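Local coordinates for macro domain-containing protein (Thermosipho africanus, PDB 7OMU) that belongs to the macro domain family and holds adenosine-5-diphosphoribose in a pocket of its carboxy-terminal α/β domain, at residues S228-D233 with P382-L387; G232-S237 with S350-A355; R238-T243 with Q311-L316. The protein carries 1 engineered substitution. All coordinates share one frame; numbering follows the deposited sequence.

Contact 1 of 3, residues S228-D233 with P382-L387; sequences SLVEGD and PVQIYL. With APR (adenosine-5-diphosphoribose), chain C.
S228, L229 and V230 run parallel to Q384, I385 and Y386 as neighbouring strands of the macro domain sheet, and four backbone hydrogen bonds join the segments. S228 uses both polar backbone atoms: its N bonds V383 O at 3.1 Å and its O accepts I385 N at 3.0 Å. V230 does likewise, giving its N to I385 O and taking L387 N on its O at 3.0 Å. S228 OG hydrogen-bonds E220 OE2.

On the face of V230 and Y386, the V230 CB hydrogen points over the tyrosine ring, 3.8 Å from its centroid, while V230 CG2 rests on Q384 CB. Y386 OH is satisfied within its own strand, by Q384 OE1 at 2.9 Å. On the face of L229 and I385, L229 CD2 meets I385 CB, and I385 also packs on helix 365-376.

Past the strand end, D233 OD1 accepts N6 of adenosine-5-diphosphoribose at 2.9 Å, and its OD2 forms a salt bridge with R259. Backbone bonding thus fixes the strand from which D233 emerges, and the salt bridge to R259 probably helps hold the carboxylate with OD1 toward N6.

Contact 2 of 3, residues G232-S237 with S350-A355; sequences GDMFFS and SLAVPA. With APR (adenosine-5-diphosphoribose), chain C.
M234 lays its side chain over A352 and P354 where the loop after strand 227-231 meets strand 351-354, a central parallel strand of the macro domain's mixed sheet. No hydrogen bond joins the two segments; the contact is apolar. Its close-packed part belongs to the methionine. With CG anti to the backbone N (chi1 -176°) and the next bond also extended, the chain reaches straight to the strand, so that CG sits 3.7 Å from A352 CB and SD 3.8 Å from P354 CD. The bend comes only at the thioether, where the chain crosses the proline obliquely.

S237 makes the slighter part, touching A352 alone and over little area, whereas M234 spans A352 and P354. Its OG bonds M234 O at 2.8 Å in the carbonyl plane and weakly accepts M239 N, tying the turn together beside the D233 O bond to F236 N. F235 and F236 take no part against the strand and instead pack on helix 256-263, F236 also stacking with F215. Away from the strand, the loop becomes partly exposed at G232 and D233, which do not touch segment 350-355.

P354 and, beyond the strand end, A355 approach the adenine-linked ribose, and L256 packs on M234. From the loop, M234 N donates to N1 of adenosine-5-diphosphoribose at 3.1 Å, with an N-H...N angle of 162°.

Contact 3 of 3, residues R238-T243 with Q311-L316; sequences RMQTLT and QTWFLL
Q240 meets both Q311 and W313 at the start of a parallel strand pair. Its NE2 donates to Q311 OE1 at 3.1 Å, reaching that oxygen from above the plane of the acceptor amide, while the same nitrogen lies 3.2 Å above the W313 ring plane, toward the rim. The Q240 amide is turned 54° from the indole, so it is not stacked flat on it. CG anti to the backbone N (chi1 177°) followed by a bend at chi2 brings the amide across to both partners. At its other end, OE1 accepts T241 OG1 and, weakly, K349 N.

Behind these side chains the backbones are laced: W313 N to Q240 O at 2.8 Å, L242 N to W313 O at 3.0 Å with an N-H...O angle of 170°, and L315 N to L242 O at 2.8 Å. T241 CG2 packs on L315 CB along the face they share with W313. On the other face, L242 CD1 leans on T312 CG2, and F314 meets the F264 ring.

Farther out, strand 286-288 flanks W313 and L315 through L287, whereas strand 351-354 lies on the far side of segment 238-243, where T243 OG1 bonds A352 O. The regular backbone bonds set the parallel register, while the Q240 side chain adds a polar link to Q311 over the W313 ring where the pair begins.

All three contacts are largely buried in the macro domain and share one mixed sheet. Contacts 1 and 3 are parallel strand pairs separated by strand 351-354, which bonds to 383-386 on one side and 241-246 on the other. Contact 2 brings the loop joining the first strands of those pairs onto this intervening strand, by apolar packing instead of backbone bonds. Contacts 1 and 2 share G232 and D233 and both touch adenosine-5-diphosphoribose, whereas in contact 3 the side chain of L242 is about 9 Å from it. Every touching residue of contact 2 is buried; contacts 1 and 3 also include partly exposed ones, such as Q384 and D233 in contact 1 and Q311 and W313 in contact 3.

Contact 1 of 3, residues S228-D233 with P382-L387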
# COMPACT_ATOMS: atom_id res chain seq x y z
N SER A 228 15.99 -10.88 3.70
CA SER A 228 16.19 -9.42 3.75
C SER A 228 15.30 -8.80 4.84
O SER A 228 14.23 -9.37 5.14
CB SER A 228 16.00 -8.77 2.40
OG SER A 228 14.69 -8.99 1.90
N LEU A 229 15.78 -7.71 5.44
CA LEU A 229 15.05 -6.88 6.41
C LEU A 229 14.34 -5.78 5.64
O LEU A 229 14.93 -5.27 4.68
CB LEU A 229 16.04 -6.29 7.41
CG LEU A 229 16.98 -7.29 8.09
CD1 LEU A 229 17.90 -6.57 9.04
CD2 LEU A 229 16.20 -8.38 8.81
N VAL A 230 13.12 -5.43 6.04
CA VAL A 230 12.25 -4.50 5.26
C VAL A 230 11.56 -3.53 6.23
O VAL A 230 10.82 -4.01 7.11
CB VAL A 230 11.23 -5.29 4.43
CG1 VAL A 230 10.36 -4.38 3.58
CG2 VAL A 230 11.89 -6.36 3.56
N GLU A 231 11.82 -2.23 6.08
CA GLU A 231 10.92 -1.15 6.56
C GLU A 231 9.80 -1.01 5.53
O GLU A 231 10.09 -0.62 4.39
CB GLU A 231 11.66 0.19 6.71
CG GLU A 231 12.55 0.30 7.92
CD GLU A 231 13.36 1.59 8.00
OE1 GLU A 231 12.88 2.62 7.46
OE2 GLU A 231 14.46 1.58 8.59
N GLY A 232 8.56 -1.34 5.91
CA GLY A 232 7.40 -1.22 5.00
C GLY A 232 6.15 -1.88 5.55
O GLY A 232 6.12 -2.19 6.76
N ASP A 233 5.17 -2.08 4.67
CA ASP A 233 3.85 -2.71 4.96
C ASP A 233 3.88 -4.16 4.48
O ASP A 233 4.00 -4.38 3.27
CB ASP A 233 2.72 -1.93 4.29
CG ASP A 233 1.35 -2.25 4.86
OD1 ASP A 233 1.22 -3.30 5.52
OD2 ASP A 233 0.43 -1.43 4.64
N PRO A 382 12.32 -17.04 -0.80
CA PRO A 382 12.36 -15.63 -0.41
C PRO A 382 11.73 -15.42 0.98
O PRO A 382 10.68 -15.98 1.22
CB PRO A 382 11.54 -14.91 -1.49
CG PRO A 382 11.59 -15.84 -2.68
CD PRO A 382 11.64 -17.24 -2.09
N VAL A 383 12.40 -14.67 1.85
CA VAL A 383 11.94 -14.38 3.24
C VAL A 383 12.19 -12.90 3.53
O VAL A 383 13.33 -12.44 3.36
CB VAL A 383 12.65 -15.27 4.27
CG1 VAL A 383 12.26 -14.88 5.69
CG2 VAL A 383 12.37 -16.74 4.04
N GLN A 384 11.15 -12.19 3.97
CA GLN A 384 11.23 -10.78 4.40
C GLN A 384 10.87 -10.68 5.88
O GLN A 384 9.71 -10.92 6.23
CB GLN A 384 10.31 -9.92 3.53
CG GLN A 384 10.69 -9.93 2.06
CD GLN A 384 9.86 -8.98 1.24
OE1 GLN A 384 8.73 -8.65 1.60
NE2 GLN A 384 10.41 -8.54 0.13
N ILE A 385 11.86 -10.38 6.72
CA ILE A 385 11.63 -9.99 8.14
C ILE A 385 11.30 -8.50 8.14
O ILE A 385 12.15 -7.70 7.69
CB ILE A 385 12.84 -10.33 9.03
CG1 ILE A 385 13.11 -11.83 9.06
CG2 ILE A 385 12.65 -9.77 10.43
CD1 ILE A 385 14.32 -12.23 9.87
N TYR A 386 10.09 -8.15 8.59
CA TYR A 386 9.57 -6.76 8.57
C TYR A 386 9.89 -6.11 9.91
O TYR A 386 9.28 -6.50 10.94
CB TYR A 386 8.09 -6.75 8.20
CG TYR A 386 7.87 -6.65 6.72
CD1 TYR A 386 7.91 -7.77 5.90
CD2 TYR A 386 7.70 -5.41 6.12
CE1 TYR A 386 7.74 -7.67 4.53
CE2 TYR A 386 7.52 -5.29 4.75
CZ TYR A 386 7.55 -6.42 3.95
OH TYR A 386 7.39 -6.29 2.61
N LEU A 387 10.82 -5.15 9.88
CA LEU A 387 11.31 -4.42 11.08
C LEU A 387 10.14 -3.68 11.73
O LEU A 387 9.24 -3.20 11.05
CB LEU A 387 12.40 -3.43 10.67
CG LEU A 387 13.67 -4.03 10.06
CD1 LEU A 387 14.65 -2.93 9.66
CD2 LEU A 387 14.32 -5.02 11.01
N1 APR C . 4.12 -4.27 8.38
C2 APR C . 5.20 -4.61 9.09
N3 APR C . 5.37 -4.60 10.41
C4 APR C . 4.26 -4.19 11.03
C5 APR C . 3.07 -3.81 10.44
C6 APR C . 3.01 -3.85 9.03
N6 APR C . 1.94 -3.51 8.33
N7 APR C . 2.14 -3.45 11.41
C8 APR C . 2.77 -3.62 12.55
N9 APR C . 4.07 -4.07 12.38
C1' APR C . 5.06 -4.36 13.42
C2' APR C . 4.92 -3.52 14.68
O2' APR C . 5.73 -2.36 14.60
C3' APR C . 5.37 -4.47 15.80
O3' APR C . 6.64 -4.09 16.31
O4' APR C . 4.88 -5.70 13.82
C4' APR C . 5.40 -5.86 15.16
C5' APR C . 4.62 -6.95 15.87
O5' APR C . 3.20 -6.60 15.92
PA APR C . 2.28 -6.96 17.20
O1A APR C . 0.89 -7.25 16.73
O2A APR C . 2.44 -5.90 18.24
O3A APR C . 2.94 -8.32 17.73
PB APR C . 3.36 -8.89 19.17
O1B APR C . 4.31 -7.93 19.80
O2B APR C . 3.81 -10.31 19.02
O5D APR C . 1.96 -8.86 19.96
C5D APR C . 1.02 -9.97 19.83
O4D APR C . -0.91 -8.52 19.93
O1D APR C . -1.20 -8.83 17.66
C1D APR C . -1.78 -9.00 18.90
O2D APR C . -3.35 -10.92 19.15
C2D APR C . -2.00 -10.50 19.18
O3D APR C . -2.26 -10.53 21.62
C3D APR C . -1.35 -10.73 20.55
C4D APR C . -0.26 -9.64 20.56

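Contact 2 of 3, residues G232-S237 with S350-A355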
# COMPACT_ATOMS: atom_id res chain seq x y z
N GLY A 232 8.56 -1.34 5.91
CA GLY A 232 7.40 -1.22 5.00
C GLY A 232 6.15 -1.88 5.55
O GLY A 232 6.12 -2.19 6.76
N ASP A 233 5.17 -2.08 4.67
CA ASP A 233 3.85 -2.71 4.96
C ASP A 233 3.88 -4.16 4.48
O ASP A 233 4.00 -4.38 3.27
CB ASP A 233 2.72 -1.93 4.29
CG ASP A 233 1.35 -2.25 4.86
OD1 ASP A 233 1.22 -3.30 5.52
OD2 ASP A 233 0.43 -1.43 4.64
N MET A 234 3.79 -5.11 5.41
CA MET A 234 3.83 -6.57 5.15
C MET A 234 2.74 -6.96 4.13
O MET A 234 3.03 -7.81 3.27
CB MET A 234 3.59 -7.34 6.45
CG MET A 234 3.72 -8.84 6.31
SD MET A 234 3.68 -9.67 7.90
CE MET A 234 1.99 -9.33 8.39
N PHE A 235 1.55 -6.36 4.24
CA PHE A 235 0.34 -6.77 3.49
C PHE A 235 0.44 -6.32 2.03
O PHE A 235 -0.27 -6.89 1.17
CB PHE A 235 -0.91 -6.27 4.20
CG PHE A 235 -1.03 -6.77 5.62
CD1 PHE A 235 -1.32 -8.10 5.87
CD2 PHE A 235 -0.81 -5.93 6.70
CE1 PHE A 235 -1.40 -8.58 7.17
CE2 PHE A 235 -0.90 -6.41 8.00
CZ PHE A 235 -1.20 -7.73 8.23
N PHE A 236 1.32 -5.36 1.74
CA PHE A 236 1.64 -4.88 0.37
C PHE A 236 2.96 -5.49 -0.11
O PHE A 236 3.34 -5.22 -1.26
CB PHE A 236 1.65 -3.35 0.31
CG PHE A 236 0.27 -2.73 0.33
CD1 PHE A 236 -0.58 -2.88 -0.75
CD2 PHE A 236 -0.19 -2.04 1.44
CE1 PHE A 236 -1.85 -2.33 -0.74
CE2 PHE A 236 -1.46 -1.48 1.45
CZ PHE A 236 -2.29 -1.63 0.37
N SER A 237 3.63 -6.29 0.72
CA SER A 237 4.65 -7.27 0.24
C SER A 237 3.93 -8.21 -0.71
O SER A 237 2.69 -8.34 -0.57
CB SER A 237 5.33 -8.03 1.36
OG SER A 237 4.70 -9.28 1.61
N SER A 350 7.03 -18.37 -0.59
CA SER A 350 7.75 -17.18 -0.06
C SER A 350 7.06 -16.69 1.22
O SER A 350 5.87 -16.97 1.40
CB SER A 350 7.84 -16.09 -1.10
OG SER A 350 6.56 -15.68 -1.55
N LEU A 351 7.80 -16.00 2.09
CA LEU A 351 7.39 -15.76 3.49
C LEU A 351 7.69 -14.31 3.91
O LEU A 351 8.82 -13.83 3.68
CB LEU A 351 8.13 -16.76 4.38
CG LEU A 351 7.70 -16.81 5.84
CD1 LEU A 351 6.28 -17.32 5.97
CD2 LEU A 351 8.65 -17.67 6.64
N ALA A 352 6.70 -13.64 4.50
CA ALA A 352 6.86 -12.38 5.25
C ALA A 352 6.52 -12.65 6.72
O ALA A 352 5.37 -13.00 7.00
CB ALA A 352 5.97 -11.30 4.67
N VAL A 353 7.50 -12.52 7.61
CA VAL A 353 7.28 -12.56 9.09
C VAL A 353 7.51 -11.16 9.63
O VAL A 353 8.46 -10.48 9.22
CB VAL A 353 8.18 -13.60 9.78
CG1 VAL A 353 8.05 -14.99 9.16
CG2 VAL A 353 9.64 -13.19 9.77
N PRO A 354 6.65 -10.65 10.53
CA PRO A 354 6.92 -9.41 11.25
C PRO A 354 7.89 -9.71 12.39
O PRO A 354 7.97 -10.84 12.80
CB PRO A 354 5.54 -9.01 11.78
CG PRO A 354 4.87 -10.33 12.04
CD PRO A 354 5.37 -11.25 10.94
N ALA A 355 8.60 -8.69 12.88
CA ALA A 355 9.40 -8.77 14.11
C ALA A 355 8.52 -9.33 15.23
O ALA A 355 7.56 -8.64 15.63
CB ALA A 355 9.96 -7.40 14.45
N1 APR C . 4.12 -4.27 8.38
C2 APR C . 5.20 -4.61 9.09
N3 APR C . 5.37 -4.60 10.41
C4 APR C . 4.26 -4.19 11.03
C5 APR C . 3.07 -3.81 10.44
C6 APR C . 3.01 -3.85 9.03
N6 APR C . 1.94 -3.51 8.33
N7 APR C . 2.14 -3.45 11.41
C8 APR C . 2.77 -3.62 12.55
N9 APR C . 4.07 -4.07 12.38
C1' APR C . 5.06 -4.36 13.42
C2' APR C . 4.92 -3.52 14.68
O2' APR C . 5.73 -2.36 14.60
C3' APR C . 5.37 -4.47 15.80
O3' APR C . 6.64 -4.09 16.31
O4' APR C . 4.88 -5.70 13.82
C4' APR C . 5.40 -5.86 15.16
C5' APR C . 4.62 -6.95 15.87
O5' APR C . 3.20 -6.60 15.92
PA APR C . 2.28 -6.96 17.20
O1A APR C . 0.89 -7.25 16.73
O2A APR C . 2.44 -5.90 18.24
O3A APR C . 2.94 -8.32 17.73
PB APR C . 3.36 -8.89 19.17
O1B APR C . 4.31 -7.93 19.80
O2B APR C . 3.81 -10.31 19.02
O5D APR C . 1.96 -8.86 19.96
C5D APR C . 1.02 -9.97 19.83
O4D APR C . -0.91 -8.52 19.93
O1D APR C . -1.20 -8.83 17.66
C1D APR C . -1.78 -9.00 18.90
O2D APR C . -3.35 -10.92 19.15
C2D APR C . -2.00 -10.50 19.18
O3D APR C . -2.26 -10.53 21.62
C3D APR C . -1.35 -10.73 20.55
C4D APR C . -0.26 -9.64 20.56

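Contact 3 of 3, residues R238-T243 with Q311-L316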
# COMPACT_ATOMS: atom_id res chain seq x y z
N ARG A 238 4.64 -8.85 -1.62
CA ARG A 238 4.02 -9.83 -2.55
C ARG A 238 4.51 -11.23 -2.17
O ARG A 238 4.51 -12.12 -3.05
CB ARG A 238 4.28 -9.39 -3.99
CG ARG A 238 3.57 -8.09 -4.35
CD ARG A 238 3.30 -7.94 -5.83
NE ARG A 238 2.41 -8.97 -6.35
CZ ARG A 238 1.08 -8.98 -6.22
NH1 ARG A 238 0.45 -8.02 -5.56
NH2 ARG A 238 0.38 -9.97 -6.74
N MET A 239 4.87 -11.43 -0.90
CA MET A 239 5.19 -12.77 -0.34
C MET A 239 3.90 -13.60 -0.32
O MET A 239 2.81 -13.02 -0.13
CB MET A 239 5.77 -12.69 1.07
CG MET A 239 7.10 -11.94 1.17
SD MET A 239 8.43 -12.62 0.15
CE MET A 239 8.45 -11.42 -1.19
N GLN A 240 4.03 -14.91 -0.52
CA GLN A 240 2.90 -15.85 -0.71
C GLN A 240 2.26 -16.16 0.65
O GLN A 240 1.04 -16.41 0.68
CB GLN A 240 3.42 -17.09 -1.44
CG GLN A 240 2.37 -18.18 -1.64
CD GLN A 240 2.49 -19.32 -0.66
OE1 GLN A 240 3.24 -19.27 0.32
NE2 GLN A 240 1.77 -20.39 -0.94
N THR A 241 3.03 -16.14 1.73
CA THR A 241 2.56 -16.44 3.11
C THR A 241 2.91 -15.25 4.00
O THR A 241 4.11 -14.92 4.12
CB THR A 241 3.17 -17.75 3.63
OG1 THR A 241 2.68 -18.82 2.82
CG2 THR A 241 2.83 -18.02 5.08
N LEU A 242 1.89 -14.61 4.58
CA LEU A 242 2.05 -13.50 5.55
C LEU A 242 1.85 -14.09 6.95
O LEU A 242 0.81 -14.71 7.21
CB LEU A 242 1.02 -12.40 5.25
CG LEU A 242 0.91 -11.99 3.78
CD1 LEU A 242 -0.03 -10.80 3.63
CD2 LEU A 242 2.27 -11.67 3.18
N THR A 243 2.84 -13.90 7.82
CA THR A 243 2.83 -14.38 9.22
C THR A 243 2.18 -13.30 10.08
O THR A 243 2.35 -12.11 9.78
CB THR A 243 4.24 -14.75 9.67
OG1 THR A 243 4.83 -15.49 8.59
CG2 THR A 243 4.26 -15.57 10.93
N GLN A 311 -1.73 -16.20 -5.18
CA GLN A 311 -2.35 -16.68 -3.91
C GLN A 311 -1.62 -16.05 -2.71
O GLN A 311 -0.40 -15.80 -2.80
CB GLN A 311 -2.32 -18.21 -3.82
CG GLN A 311 -0.95 -18.79 -3.45
CD GLN A 311 -0.85 -20.29 -3.60
OE1 GLN A 311 0.25 -20.85 -3.57
NE2 GLN A 311 -1.98 -20.96 -3.76
N THR A 312 -2.37 -15.80 -1.63
CA THR A 312 -1.86 -15.20 -0.37
C THR A 312 -2.44 -15.99 0.81
O THR A 312 -3.65 -15.89 1.06
CB THR A 312 -2.18 -13.71 -0.27
OG1 THR A 312 -1.67 -13.06 -1.44
CG2 THR A 312 -1.59 -13.06 0.96
N TRP A 313 -1.58 -16.76 1.48
CA TRP A 313 -1.88 -17.55 2.70
C TRP A 313 -1.52 -16.71 3.93
O TRP A 313 -0.74 -15.76 3.79
CB TRP A 313 -1.10 -18.87 2.70
CG TRP A 313 -1.46 -19.83 1.61
CD1 TRP A 313 -2.52 -19.76 0.75
CD2 TRP A 313 -0.77 -21.05 1.29
NE1 TRP A 313 -2.53 -20.84 -0.09
CE2 TRP A 313 -1.47 -21.65 0.21
CE3 TRP A 313 0.36 -21.69 1.80
CZ2 TRP A 313 -1.06 -22.85 -0.36
CZ3 TRP A 313 0.76 -22.88 1.23
CH2 TRP A 313 0.06 -23.45 0.17
N PHE A 314 -2.08 -17.07 5.09
CA PHE A 314 -1.80 -16.44 6.40
C PHE A 314 -1.29 -17.50 7.36
O PHE A 314 -2.00 -18.51 7.55
CB PHE A 314 -3.05 -15.75 6.95
CG PHE A 314 -3.40 -14.46 6.26
CD1 PHE A 314 -4.03 -14.46 5.03
CD2 PHE A 314 -3.08 -13.25 6.84
CE1 PHE A 314 -4.35 -13.27 4.40
CE2 PHE A 314 -3.39 -12.06 6.20
CZ PHE A 314 -4.03 -12.07 4.99
N LEU A 315 -0.10 -17.29 7.92
CA LEU A 315 0.49 -18.15 8.97
C LEU A 315 0.19 -17.50 10.32
O LEU A 315 0.65 -16.37 10.53
CB LEU A 315 2.00 -18.29 8.74
CG LEU A 315 2.74 -19.21 9.71
CD1 LEU A 315 2.24 -20.64 9.58
CD2 LEU A 315 4.24 -19.15 9.49
N LEU A 316 -0.58 -18.17 11.17
CA LEU A 316 -0.88 -17.73 12.55
C LEU A 316 0.23 -18.25 13.47
O LEU A 316 0.34 -19.48 13.64
CB LEU A 316 -2.27 -18.24 12.95
CG LEU A 316 -3.40 -17.80 12.01
CD1 LEU A 316 -4.71 -18.47 12.39
CD2 LEU A 316 -3.54 -16.29 12.01